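Local coordinates for flocculation protein FLO11 (Saccharomyces cerevisiae, PDB 4UYT) that mediates homotypic adhesion between yeast cells during flocculation and plays a role in invasive growth and biofilm formation, this piece being its N-terminal fibronectin type III-like adhesin domain, at residues 30-38 with 49-59; 143-151 with 159-167. All coordinates share one frame; numbering follows the deposited sequence.

Interaction 1 of 2, residues 30-38 with 49-59. With NA (sodium ion), chain G.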
ATOM      1  N   MET A  30      -3.134   8.003  12.855  1.00 12.47           N
ATOM      2  CA  MET A  30      -4.450   7.367  12.755  1.00 12.77           C
ATOM      3  C   MET A  30      -4.311   6.013  12.089  1.00 12.17           C
ATOM      4  O   MET A  30      -3.521   5.838  11.165  1.00 12.55           O
ATOM      5  CB  MET A  30      -5.407   8.236  11.946  1.00 12.35           C
ATOM      6  CG  MET A  30      -6.819   7.671  11.845  1.00 13.38           C
ATOM      7  SD  MET A  30      -7.912   8.662  10.821  1.00 12.65           S
ATOM      8  CE  MET A  30      -7.255   8.301   9.197  1.00 12.01           C
ATOM      9  N   GLN A  31      -5.091   5.047  12.527  1.00 12.23           N
ATOM     10  CA  GLN A  31      -5.053   3.737  11.917  1.00 12.24           C
ATOM     11  C   GLN A  31      -5.563   3.744  10.479  1.00 11.26           C
ATOM     12  O   GLN A  31      -6.597   4.316  10.157  1.00 12.07           O
ATOM     13  CB  GLN A  31      -5.844   2.747  12.727  1.00 13.94           C
ATOM     14  CG  GLN A  31      -5.203   2.456  14.080  1.00 16.68           C
ATOM     15  CD  GLN A  31      -6.118   1.703  15.005  1.00 17.28           C
ATOM     16  OE1 GLN A  31      -7.182   1.188  14.608  1.00 19.25           O
ATOM     17  NE2 GLN A  31      -5.696   1.596  16.243  1.00 17.77           N
ATOM     18  N   TYR A  32      -4.816   3.061   9.618  1.00 10.69           N
ATOM     19  CA  TYR A  32      -5.223   2.752   8.233  1.00  9.50           C
ATOM     20  C   TYR A  32      -5.114   1.241   8.050  1.00  9.32           C
ATOM     21  O   TYR A  32      -4.332   0.586   8.730  1.00 10.77           O
ATOM     22  CB  TYR A  32      -4.300   3.422   7.203  1.00  9.11           C
ATOM     23  CG  TYR A  32      -4.377   4.918   7.144  1.00  9.16           C
ATOM     24  CD1 TYR A  32      -3.794   5.709   8.131  1.00 10.03           C
ATOM     25  CD2 TYR A  32      -4.962   5.561   6.039  1.00  9.42           C
ATOM     26  CE1 TYR A  32      -3.832   7.089   8.055  1.00 10.05           C
ATOM     27  CE2 TYR A  32      -5.004   6.942   5.964  1.00  9.27           C
ATOM     28  CZ  TYR A  32      -4.444   7.697   6.981  1.00  9.79           C
ATOM     29  OH  TYR A  32      -4.470   9.068   6.897  1.00 10.22           O
ATOM     30  N   THR A  33      -5.826   0.747   7.032  1.00  8.72           N
ATOM     31  CA  THR A  33      -5.701  -0.604   6.556  1.00  8.80           C
ATOM     32  C   THR A  33      -5.395  -0.602   5.070  1.00  8.40           C
ATOM     33  O   THR A  33      -5.718   0.341   4.342  1.00  8.55           O
ATOM     34  CB  THR A  33      -6.979  -1.433   6.819  1.00 10.24           C
ATOM     35  OG1 THR A  33      -8.082  -0.825   6.151  1.00 11.02           O
ATOM     36  CG2 THR A  33      -7.270  -1.553   8.326  1.00 12.35           C
ATOM     37  N   LEU A  34      -4.812  -1.702   4.613  1.00  7.88           N
ATOM     38  CA  LEU A  34      -4.514  -1.925   3.202  1.00  7.55           C
ATOM     39  C   LEU A  34      -4.926  -3.325   2.831  1.00  7.77           C
ATOM     40  O   LEU A  34      -4.608  -4.266   3.559  1.00  8.59           O
ATOM     41  CB  LEU A  34      -3.020  -1.678   2.912  1.00  7.76           C
ATOM     42  CG  LEU A  34      -2.579  -1.864   1.459  1.00  7.98           C
ATOM     43  CD1 LEU A  34      -1.403  -0.944   1.116  1.00  8.51           C
ATOM     44  CD2 LEU A  34      -2.219  -3.297   1.102  1.00  8.60           C
ATOM     45  N   ASP A  35      -5.592  -3.461   1.682  1.00  7.40           N
ATOM     46  CA  ASP A  35      -5.880  -4.746   1.098  1.00  7.88           C
ATOM     47  C   ASP A  35      -5.400  -4.729  -0.358  1.00  7.04           C
ATOM     48  O   ASP A  35      -5.450  -3.724  -1.028  1.00  8.10           O
ATOM     49  CB  ASP A  35      -7.387  -5.038   1.160  1.00  9.54           C
ATOM     50  CG  ASP A  35      -7.730  -6.472   0.918  1.00 12.34           C
ATOM     51  OD1 ASP A  35      -6.842  -7.345   0.969  1.00 13.15           O
ATOM     52  OD2 ASP A  35      -8.949  -6.728   0.758  1.00 19.26           O
ATOM     53  N   VAL A  36      -4.976  -5.874  -0.828  1.00  7.09           N
ATOM     54  CA  VAL A  36      -4.635  -6.090  -2.251  1.00  6.91           C
ATOM     55  C   VAL A  36      -5.836  -6.783  -2.859  1.00  7.12           C
ATOM     56  O   VAL A  36      -6.141  -7.924  -2.527  1.00  9.04           O
ATOM     57  CB  VAL A  36      -3.344  -6.902  -2.422  1.00  7.09           C
ATOM     58  CG1 VAL A  36      -3.105  -7.153  -3.914  1.00  7.56           C
ATOM     59  CG2 VAL A  36      -2.157  -6.196  -1.784  1.00  7.32           C
ATOM     60  N   THR A  37      -6.566  -6.060  -3.701  1.00  7.28           N
ATOM     61  CA  THR A  37      -7.839  -6.521  -4.189  1.00  7.98           C
ATOM     62  C   THR A  37      -7.811  -7.229  -5.544  1.00  8.01           C
ATOM     63  O   THR A  37      -8.751  -7.942  -5.871  1.00 10.06           O
ATOM     64  CB  THR A  37      -8.843  -5.367  -4.242  1.00  9.32           C
ATOM     65  OG1 THR A  37      -8.353  -4.368  -5.130  1.00 10.15           O
ATOM     66  CG2 THR A  37      -9.059  -4.769  -2.843  1.00 11.16           C
ATOM     67  N   SER A  38      -6.778  -7.032  -6.343  0.58  6.91           N
ATOM     68  CA  SER A  38      -6.589  -7.808  -7.558  0.58  7.12           C
ATOM     69  C   SER A  38      -5.117  -7.861  -7.887  0.58  6.72           C
ATOM     70  O   SER A  38      -4.362  -6.927  -7.601  0.58  6.36           O
ATOM     71  CB  SER A  38      -7.365  -7.256  -8.759  0.58  7.94           C
ATOM     72  OG  SER A  38      -6.977  -5.942  -9.047  0.58  9.16           O
ATOM     73  N   ILE A  49      -1.060  -4.876  -9.769  1.00  6.46           N
ATOM     74  CA  ILE A  49      -1.818  -5.055  -8.550  1.00  6.68           C
ATOM     75  C   ILE A  49      -2.645  -3.827  -8.254  1.00  6.68           C
ATOM     76  O   ILE A  49      -2.261  -2.723  -8.650  1.00  7.13           O
ATOM     77  CB  ILE A  49      -0.911  -5.421  -7.355  1.00  7.22           C
ATOM     78  CG1 ILE A  49      -0.098  -4.252  -6.807  1.00  7.55           C
ATOM     79  CG2 ILE A  49      -0.024  -6.580  -7.756  1.00  7.94           C
ATOM     80  CD1 ILE A  49       0.666  -4.581  -5.538  1.00  8.65           C
ATOM     81  N   THR A  50      -3.748  -4.047  -7.551  1.00  6.46           N
ATOM     82  CA  THR A  50      -4.581  -2.971  -7.100  1.00  6.80           C
ATOM     83  C   THR A  50      -4.655  -3.069  -5.567  1.00  6.37           C
ATOM     84  O   THR A  50      -4.923  -4.132  -5.024  1.00  7.05           O
ATOM     85  CB  THR A  50      -5.973  -3.055  -7.713  1.00  8.25           C
ATOM     86  OG1 THR A  50      -5.826  -2.953  -9.143  1.00 10.79           O
ATOM     87  CG2 THR A  50      -6.866  -1.931  -7.229  1.00 10.29           C
ATOM     88  N   ILE A  51      -4.463  -1.934  -4.923  1.00  6.57           N
ATOM     89  CA  ILE A  51      -4.592  -1.812  -3.492  1.00  6.68           C
ATOM     90  C   ILE A  51      -5.777  -0.929  -3.133  1.00  6.89           C
ATOM     91  O   ILE A  51      -6.133  -0.035  -3.901  1.00  7.76           O
ATOM     92  CB  ILE A  51      -3.289  -1.302  -2.821  1.00  7.13           C
ATOM     93  CG1 ILE A  51      -2.922   0.123  -3.247  1.00  7.45           C
ATOM     94  CG2 ILE A  51      -2.160  -2.277  -3.082  1.00  8.53           C
ATOM     95  CD1 ILE A  51      -1.762   0.750  -2.486  1.00  8.14           C
ATOM     96  N   HIS A  52      -6.339  -1.172  -1.941  1.00  7.06           N
ATOM     97  CA  HIS A  52      -7.396  -0.377  -1.380  1.00  7.47           C
ATOM     98  C   HIS A  52      -6.968  -0.006   0.026  1.00  7.07           C
ATOM     99  O   HIS A  52      -6.780  -0.891   0.869  1.00  7.84           O
ATOM    100  CB  HIS A  52      -8.705  -1.161  -1.359  1.00  8.32           C
ATOM    101  CG  HIS A  52      -9.874  -0.399  -0.828  1.00 10.39           C
ATOM    102  ND1 HIS A  52     -11.003  -1.013  -0.356  1.00 16.37           N
ATOM    103  CD2 HIS A  52     -10.097   0.928  -0.743  1.00  9.85           C
ATOM    104  CE1 HIS A  52     -11.872  -0.093  -0.001  1.00 16.95           C
ATOM    105  NE2 HIS A  52     -11.343   1.092  -0.222  1.00 12.54           N
ATOM    106  N   VAL A  53      -6.821   1.285   0.291  1.00  6.87           N
ATOM    107  CA  VAL A  53      -6.365   1.816   1.563  1.00  7.25           C
ATOM    108  C   VAL A  53      -7.494   2.593   2.205  1.00  8.02           C
ATOM    109  O   VAL A  53      -8.120   3.402   1.544  1.00  8.92           O
ATOM    110  CB  VAL A  53      -5.126   2.714   1.378  1.00  7.90           C
ATOM    111  CG1 VAL A  53      -4.689   3.355   2.667  1.00  9.04           C
ATOM    112  CG2 VAL A  53      -3.990   1.880   0.796  1.00  8.83           C
ATOM    113  N   LYS A  54      -7.768   2.297   3.476  0.53  8.40           N
ATOM    114  CA  LYS A  54      -8.787   3.011   4.228  0.53  9.22           C
ATOM    115  C   LYS A  54      -8.227   3.523   5.526  0.53 10.02           C
ATOM    116  O   LYS A  54      -7.393   2.884   6.153  0.53  8.70           O
ATOM    117  CB  LYS A  54      -9.975   2.105   4.523  0.53  9.19           C
ATOM    118  CG  LYS A  54     -10.704   1.591   3.287  0.53 11.70           C
ATOM    119  CD  LYS A  54     -11.664   0.527   3.794  0.53 15.81           C
ATOM    120  CE  LYS A  54     -12.806   0.183   2.878  0.53 21.75           C
ATOM    121  NZ  LYS A  54     -13.997  -0.244   3.657  0.53 25.71           N
ATOM    122  N   GLY A  55      -8.678   4.712   5.893  1.00  9.47           N
ATOM    123  CA  GLY A  55      -8.387   5.298   7.187  1.00  9.97           C
ATOM    124  C   GLY A  55      -9.544   5.081   8.161  1.00 10.68           C
ATOM    125  O   GLY A  55     -10.697   4.959   7.742  1.00 12.25           O
ATOM    126  N   LYS A  56      -9.251   5.066   9.457  1.00 11.92           N
ATOM    127  CA  LYS A  56     -10.283   4.806  10.458  1.00 13.26           C
ATOM    128  C   LYS A  56     -11.400   5.845  10.426  1.00 12.85           C
ATOM    129  O   LYS A  56     -12.583   5.516  10.550  1.00 15.47           O
ATOM    130  CB  LYS A  56      -9.659   4.754  11.863  1.00 14.76           C
ATOM    131  CG  LYS A  56     -10.624   4.302  12.948  1.00 19.09           C
ATOM    132  CD  LYS A  56      -9.932   3.749  14.187  1.00 22.52           C
ATOM    133  CE  LYS A  56     -10.927   3.263  15.231  1.00 27.93           C
ATOM    134  NZ  LYS A  56     -10.253   2.399  16.246  1.00 35.28           N
ATOM    135  N   GLU A  57     -10.993   7.101  10.288  0.70 13.30           N
ATOM    136  CA  GLU A  57     -11.908   8.212  10.138  0.70 13.65           C
ATOM    137  C   GLU A  57     -11.710   8.855   8.786  0.70 13.19           C
ATOM    138  O   GLU A  57     -10.639   8.749   8.171  0.70 13.98           O
ATOM    139  CB  GLU A  57     -11.648   9.264  11.219  0.70 14.67           C
ATOM    140  CG  GLU A  57     -11.688   8.748  12.656  0.70 18.16           C
ATOM    141  CD  GLU A  57     -13.055   8.234  13.081  0.70 21.69           C
ATOM    142  OE1 GLU A  57     -14.074   8.669  12.505  0.70 29.90           O
ATOM    143  OE2 GLU A  57     -13.114   7.402  14.012  0.70 34.36           O
ATOM    144  N   ASN A  58     -12.754   9.535   8.334  1.00 13.40           N
ATOM    145  CA  ASN A  58     -12.705  10.204   7.055  1.00 13.19           C
ATOM    146  C   ASN A  58     -11.977  11.537   7.191  1.00 13.80           C
ATOM    147  O   ASN A  58     -12.346  12.367   8.018  1.00 17.13           O
ATOM    148  CB  ASN A  58     -14.117  10.444   6.520  1.00 16.72           C
ATOM    149  CG  ASN A  58     -14.100  10.967   5.102  1.00 21.16           C
ATOM    150  OD1 ASN A  58     -13.484  10.370   4.239  1.00 26.68           O
ATOM    151  ND2 ASN A  58     -14.737  12.105   4.865  1.00 29.79           N
ATOM    152  N   ILE A  59     -10.949  11.740   6.366  1.00 12.53           N
ATOM    153  CA  ILE A  59     -10.197  12.987   6.303  1.00 12.40           C
ATOM    154  C   ILE A  59     -10.408  13.594   4.923  1.00 12.68           C
ATOM    155  O   ILE A  59     -10.077  13.007   3.899  1.00 13.92           O
ATOM    156  CB  ILE A  59      -8.702  12.775   6.587  1.00 12.28           C
ATOM    157  CG1 ILE A  59      -8.529  12.181   7.976  1.00 12.29           C
ATOM    158  CG2 ILE A  59      -7.935  14.084   6.418  1.00 13.39           C
ATOM    159  CD1 ILE A  59      -7.087  11.881   8.331  1.00 12.52           C
TER
HETATM  160 NA    NA G1212      -4.732  -5.693 -10.798  1.00 27.12          NA
HETATM  161  O   HOH W   1      -8.254  -1.393   3.383  1.00 12.78           O
HETATM  162  O   HOH W   2     -10.718  -4.299   0.679  0.50 36.27           O
HETATM  163  O   HOH W   3      -5.232  -5.054 -13.065  1.00 49.26           O

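Interaction 2 of 2, residues 143-151 with 159-167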
ATOM      1  N   SER A 143       2.616  14.074   8.801  1.00 13.94           N
ATOM      2  CA  SER A 143       3.484  13.539   7.760  1.00 14.12           C
ATOM      3  C   SER A 143       4.055  12.232   8.266  1.00 14.32           C
ATOM      4  O   SER A 143       4.640  12.171   9.350  1.00 15.30           O
ATOM      5  CB  SER A 143       4.614  14.511   7.410  1.00 18.00           C
ATOM      6  OG  SER A 143       4.148  15.579   6.591  1.00 18.67           O
ATOM      7  N   PHE A 144       3.889  11.179   7.493  1.00 12.89           N
ATOM      8  CA  PHE A 144       4.301   9.860   7.915  1.00 12.90           C
ATOM      9  C   PHE A 144       4.326   8.930   6.725  1.00 11.92           C
ATOM     10  O   PHE A 144       3.742   9.204   5.671  1.00 12.27           O
ATOM     11  CB  PHE A 144       3.336   9.326   8.991  1.00 12.81           C
ATOM     12  CG  PHE A 144       1.883   9.297   8.560  1.00 11.91           C
ATOM     13  CD1 PHE A 144       1.335   8.202   7.882  1.00 10.81           C
ATOM     14  CD2 PHE A 144       1.048  10.362   8.834  1.00 12.91           C
ATOM     15  CE1 PHE A 144       0.001   8.199   7.474  1.00 10.30           C
ATOM     16  CE2 PHE A 144      -0.276  10.354   8.450  1.00 12.07           C
ATOM     17  CZ  PHE A 144      -0.803   9.280   7.751  1.00 10.77           C
ATOM     18  N   ASP A 145       5.038   7.837   6.924  1.00 11.82           N
ATOM     19  CA  ASP A 145       5.112   6.761   5.950  1.00 11.78           C
ATOM     20  C   ASP A 145       4.495   5.531   6.580  1.00 11.49           C
ATOM     21  O   ASP A 145       4.792   5.240   7.742  1.00 15.84           O
ATOM     22  CB  ASP A 145       6.563   6.436   5.607  1.00 14.19           C
ATOM     23  CG  ASP A 145       7.273   7.541   4.850  1.00 16.58           C
ATOM     24  OD1 ASP A 145       6.637   8.489   4.355  1.00 20.11           O
ATOM     25  OD2 ASP A 145       8.502   7.420   4.717  1.00 24.32           O
ATOM     26  N   LEU A 146       3.667   4.805   5.846  1.00  9.64           N
ATOM     27  CA  LEU A 146       3.087   3.533   6.258  1.00  9.48           C
ATOM     28  C   LEU A 146       3.682   2.452   5.384  1.00  9.08           C
ATOM     29  O   LEU A 146       3.649   2.533   4.155  1.00 10.84           O
ATOM     30  CB  LEU A 146       1.584   3.538   6.111  1.00  9.73           C
ATOM     31  CG  LEU A 146       0.869   4.581   6.963  1.00 11.10           C
ATOM     32  CD1 LEU A 146      -0.636   4.450   6.778  1.00 12.26           C
ATOM     33  CD2 LEU A 146       1.253   4.514   8.436  1.00 11.85           C
ATOM     34  N   SER A 147       4.205   1.426   6.030  0.71  8.77           N
ATOM     35  CA  SER A 147       4.918   0.384   5.335  0.71  8.39           C
ATOM     36  C   SER A 147       4.167  -0.943   5.325  0.71  7.78           C
ATOM     37  O   SER A 147       3.437  -1.254   6.261  0.71  8.54           O
ATOM     38  CB  SER A 147       6.268   0.182   5.987  0.71  9.94           C
ATOM     39  OG  SER A 147       6.079  -0.274   7.305  0.71 12.59           O
ATOM     40  N   THR A 148       4.432  -1.760   4.301  1.00  7.94           N
ATOM     41  CA  THR A 148       3.877  -3.099   4.244  1.00  7.50           C
ATOM     42  C   THR A 148       4.920  -4.115   4.687  1.00  7.54           C
ATOM     43  O   THR A 148       6.126  -3.914   4.535  1.00  8.03           O
ATOM     44  CB  THR A 148       3.405  -3.487   2.813  1.00  7.23           C
ATOM     45  OG1 THR A 148       4.526  -3.595   1.923  1.00  7.29           O
ATOM     46  CG2 THR A 148       2.465  -2.482   2.232  1.00  8.11           C
ATOM     47  N   GLY A 149       4.422  -5.262   5.130  1.00  7.46           N
ATOM     48  CA  GLY A 149       5.244  -6.430   5.233  1.00  7.80           C
ATOM     49  C   GLY A 149       4.921  -7.333   6.412  1.00  8.18           C
ATOM     50  O   GLY A 149       4.328  -6.909   7.420  1.00  9.09           O
ATOM     51  N   CYS A 150       5.347  -8.576   6.261  1.00  8.54           N
ATOM     52  CA  CYS A 150       5.200  -9.615   7.289  1.00  9.43           C
ATOM     53  C   CYS A 150       6.510  -9.991   7.960  1.00 11.29           C
ATOM     54  O   CYS A 150       6.503 -10.844   8.825  1.00 14.33           O
ATOM     55  CB  CYS A 150       4.592 -10.872   6.660  1.00  9.28           C
ATOM     56  SG  CYS A 150       2.901 -10.703   6.092  1.00  9.52           S
ATOM     57  N   ASN A 151       7.601  -9.354   7.576  1.00 12.31           N
ATOM     58  CA  ASN A 151       8.953  -9.707   7.977  1.00 16.47           C
ATOM     59  C   ASN A 151       9.581  -8.820   9.027  1.00 16.74           C
ATOM     60  O   ASN A 151      10.785  -8.860   9.198  1.00 22.12           O
ATOM     61  CB  ASN A 151       9.851  -9.680   6.706  1.00 21.02           C
ATOM     62  CG  ASN A 151       9.711  -8.372   5.859  1.00 22.01           C
ATOM     63  OD1 ASN A 151       8.736  -7.565   5.991  1.00 17.47           O
ATOM     64  ND2 ASN A 151      10.667  -8.192   4.921  1.00 26.65           N
ATOM     65  N   SER A 159       3.412  -5.864  14.802  1.00 14.91           N
ATOM     66  CA  SER A 159       4.218  -5.571  13.634  1.00 13.54           C
ATOM     67  C   SER A 159       5.006  -4.276  13.825  1.00 13.59           C
ATOM     68  O   SER A 159       4.561  -3.350  14.459  1.00 15.74           O
ATOM     69  CB  SER A 159       3.360  -5.449  12.376  1.00 12.46           C
ATOM     70  OG  SER A 159       4.231  -5.513  11.269  1.00 11.63           O
ATOM     71  N   GLN A 160       6.148  -4.204  13.156  0.50 13.14           N
ATOM     72  CA  GLN A 160       6.878  -2.951  12.993  0.50 14.30           C
ATOM     73  C   GLN A 160       6.682  -2.393  11.574  0.50 12.88           C
ATOM     74  O   GLN A 160       7.348  -1.446  11.164  0.50 14.17           O
ATOM     75  CB  GLN A 160       8.335  -3.160  13.400  0.50 16.30           C
ATOM     76  CG  GLN A 160       8.435  -3.344  14.913  0.50 17.69           C
ATOM     77  CD  GLN A 160       9.709  -4.009  15.394  0.50 20.12           C
ATOM     78  OE1 GLN A 160      10.529  -4.467  14.602  0.50 27.00           O
ATOM     79  NE2 GLN A 160       9.873  -4.075  16.713  0.50 22.62           N
ATOM     80  N   THR A 161       5.744  -3.001  10.849  1.00 11.02           N
ATOM     81  CA  THR A 161       5.113  -2.424   9.656  1.00 10.31           C
ATOM     82  C   THR A 161       3.671  -2.057  10.032  1.00  9.84           C
ATOM     83  O   THR A 161       3.152  -2.428  11.091  1.00 10.72           O
ATOM     84  CB  THR A 161       5.052  -3.415   8.475  1.00  9.77           C
ATOM     85  OG1 THR A 161       4.112  -4.428   8.801  1.00  9.89           O
ATOM     86  CG2 THR A 161       6.423  -3.986   8.182  1.00 10.81           C
ATOM     87  N   ASP A 162       3.040  -1.321   9.133  1.00  9.10           N
ATOM     88  CA  ASP A 162       1.696  -0.834   9.315  1.00  9.93           C
ATOM     89  C   ASP A 162       0.620  -1.631   8.602  1.00  8.70           C
ATOM     90  O   ASP A 162      -0.560  -1.546   8.976  1.00  9.80           O
ATOM     91  CB  ASP A 162       1.672   0.619   8.870  1.00 10.02           C
ATOM     92  CG  ASP A 162       2.766   1.403   9.561  1.00 10.40           C
ATOM     93  OD1 ASP A 162       2.665   1.567  10.804  1.00 11.59           O
ATOM     94  OD2 ASP A 162       3.752   1.737   8.873  1.00 10.83           O
ATOM     95  N   PHE A 163       1.036  -2.373   7.580  1.00  8.15           N
ATOM     96  CA  PHE A 163       0.126  -3.127   6.756  1.00  8.03           C
ATOM     97  C   PHE A 163       0.719  -4.508   6.518  1.00  7.85           C
ATOM     98  O   PHE A 163       1.938  -4.623   6.448  1.00  8.20           O
ATOM     99  CB  PHE A 163       0.001  -2.504   5.359  1.00  7.83           C
ATOM    100  CG  PHE A 163      -0.481  -1.082   5.306  1.00  7.92           C
ATOM    101  CD1 PHE A 163      -1.639  -0.698   5.956  1.00  8.37           C
ATOM    102  CD2 PHE A 163       0.164  -0.171   4.489  1.00  8.81           C
ATOM    103  CE1 PHE A 163      -2.119   0.585   5.775  1.00  9.17           C
ATOM    104  CE2 PHE A 163      -0.325   1.091   4.302  1.00  9.53           C
ATOM    105  CZ  PHE A 163      -1.451   1.476   4.968  1.00  9.28           C
ATOM    106  N   PRO A 164      -0.119  -5.528   6.366  1.00  8.30           N
ATOM    107  CA  PRO A 164       0.399  -6.844   6.038  1.00  8.02           C
ATOM    108  C   PRO A 164       1.095  -6.891   4.695  1.00  7.55           C
ATOM    109  O   PRO A 164       0.840  -6.113   3.781  1.00  8.13           O
ATOM    110  CB  PRO A 164      -0.870  -7.734   6.008  1.00  9.74           C
ATOM    111  CG  PRO A 164      -2.027  -6.804   5.874  1.00 10.03           C
ATOM    112  CD  PRO A 164      -1.595  -5.501   6.435  1.00  9.92           C
ATOM    113  N   GLY A 165       2.017  -7.835   4.589  1.00  7.54           N
ATOM    114  CA  GLY A 165       2.418  -8.339   3.285  1.00  7.24           C
ATOM    115  C   GLY A 165       1.413  -9.328   2.717  1.00  6.83           C
ATOM    116  O   GLY A 165       0.533  -9.841   3.443  1.00  7.50           O
ATOM    117  N   PHE A 166       1.521  -9.589   1.415  1.00  6.66           N
ATOM    118  CA  PHE A 166       0.606 -10.432   0.663  1.00  6.49           C
ATOM    119  C   PHE A 166       1.395 -11.330  -0.242  1.00  6.23           C
ATOM    120  O   PHE A 166       2.526 -11.007  -0.641  1.00  6.67           O
ATOM    121  CB  PHE A 166      -0.352  -9.586  -0.181  1.00  6.95           C
ATOM    122  CG  PHE A 166      -1.344  -8.845   0.643  1.00  7.16           C
ATOM    123  CD1 PHE A 166      -1.012  -7.635   1.245  1.00  7.90           C
ATOM    124  CD2 PHE A 166      -2.643  -9.351   0.818  1.00  8.23           C
ATOM    125  CE1 PHE A 166      -1.941  -6.989   2.044  1.00  8.91           C
ATOM    126  CE2 PHE A 166      -3.569  -8.676   1.608  1.00  9.56           C
ATOM    127  CZ  PHE A 166      -3.210  -7.502   2.198  1.00  9.39           C
ATOM    128  N   TYR A 167       0.774 -12.431  -0.650  1.00  6.01           N
ATOM    129  CA  TYR A 167       1.383 -13.309  -1.645  1.00  6.01           C
ATOM    130  C   TYR A 167       0.304 -13.869  -2.556  1.00  6.38           C
ATOM    131  O   TYR A 167      -0.896 -13.792  -2.294  1.00  6.91           O
ATOM    132  CB  TYR A 167       2.208 -14.395  -0.953  1.00  6.20           C
ATOM    133  CG  TYR A 167       1.449 -15.419  -0.126  1.00  7.36           C
ATOM    134  CD1 TYR A 167       0.765 -16.454  -0.738  1.00  8.84           C
ATOM    135  CD2 TYR A 167       1.545 -15.437   1.252  1.00  8.16           C
ATOM    136  CE1 TYR A 167       0.159 -17.454  -0.038  1.00 11.02           C
ATOM    137  CE2 TYR A 167       0.934 -16.462   1.996  1.00 10.63           C
ATOM    138  CZ  TYR A 167       0.230 -17.462   1.318  1.00 12.10           C
ATOM    139  OH  TYR A 167      -0.391 -18.507   1.972  1.00 16.64           O
TER
HETATM  140  O   HOH W   4       5.124   3.786  10.018  1.00 20.26           O
HETATM  141  O   HOH W   5       8.242  -0.256   8.968  1.00 31.69           O
HETATM  142  O   HOH W   6       5.973  -7.521   9.660  1.00 12.73           O

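Interaction 1 of 2, residues 30-38 with 49-59
Met30 reaches across to the turn that follows strand 49-55. Its CB-CG-SD stem is straight, with CG anti to the backbone N (chi1 -178°), and this carries the chain over the neighbouring segment. Met30 CG passes the CB of Lys56 at 4.1 Å. Met30 SD takes a long, weak hydrogen bond from Glu57 N (3.5 Å). A bend at chi3 (72°) then turns the methyl toward Ile59. Met30 CE meets Ile59 CD1 tip to tip at 3.7 Å and also lies close to the CA of Gly55. Tyr32 OH lies near the same isoleucine methyl, but its hydrogen bond goes to Tyr125 OH.

Beyond this end the segments form an antiparallel beta hairpin. Thr33 pairs with Lys54, and Asp35 with His52, each through two backbone hydrogen bonds. Next to Val36 and Ile51 the register shifts by one residue, a beta bulge. Thr37 N bonds to Thr50 O (2.9 Å), and Thr50 N bonds to Ser38 O. At this end Ser38 OG contacts a sodium ion at a long 2.9 Å, with Gln48 O and a water also bound.

The two faces differ. Leu34, Val36, Ile51 and Val53 make an apolar side, where Leu34 CD1 touches Val53 CG2 at 3.8 Å. Thr33, Asp35, His52 and Lys54 make the polar side, where one water joins Thr33 OG1 to His52 O.

The hairpin is the middle of a four-stranded antiparallel sheet. Strand 96-104 pairs with strand 46-55 along its other edge. The apolar face packs on Ile121 of strand 120-125 and on Phe163 and Phe166.

Interaction 2 of 2, residues 143-151 with 159-167
Phe163 and Leu146 form the close apolar part of this contact. Leu146 CD1 meets Phe163 CZ (3.6 Å), and Leu146 CB lies near CE2 of the same ring. The methyl CG2 of Thr148 comes to the edge of that ring, near its plane. Leu146 CD2 turns to the carboxylate carbon of Asp162 instead, and these two side chains cross at about a right angle.

The backbone is gripped beside this packing. Ser147 O accepts from both Asp162 N (2.9 Å) and Phe163 N (3.0 Å). Ser147 N donates to Asp162 OD2 at 2.9 Å, nearly straight at 165°, on the anti lone pair. Gly149 N donates to Phe163 O. Thr161 OG1 lies 2.8 Å from Gly149 O, and an enclosed water joins Gly149 O and Ser159 OG. Cys150 continues from here into its disulfide with Cys15.

The looser side is at Ser147 and Gln160, where a water links Ser147 OG to Gln160 O. Another water lies within reach of Asp145 O and Asp162 OD2.

With a single beta bridge, Thr148 to Phe163, this is not a regular sheet. A carboxylate side chain stands in for a strand partner at Ser147 N, which would favour a charged Asp162 here.

How the interactions relate
Both contacts belong to one beta-rich domain and meet in its interior. Leu34 CB touches Phe163 CD1 at 3.5 Å, and Val36 CG2 touches Phe166 CD1 at the same distance. Interaction 1 joins two long strands by regular backbone pairing. It is partly buried: one face goes to the core and the other is polar. Interaction 2 is more buried, yet it joins an edge strand and its extension to a mostly irregular segment. Side-chain and water bonds do more of the work there. Strand 120-125 lies beside both contacts: Ile121 packs on the hairpin's apolar face and bonds by its backbone to Leu146.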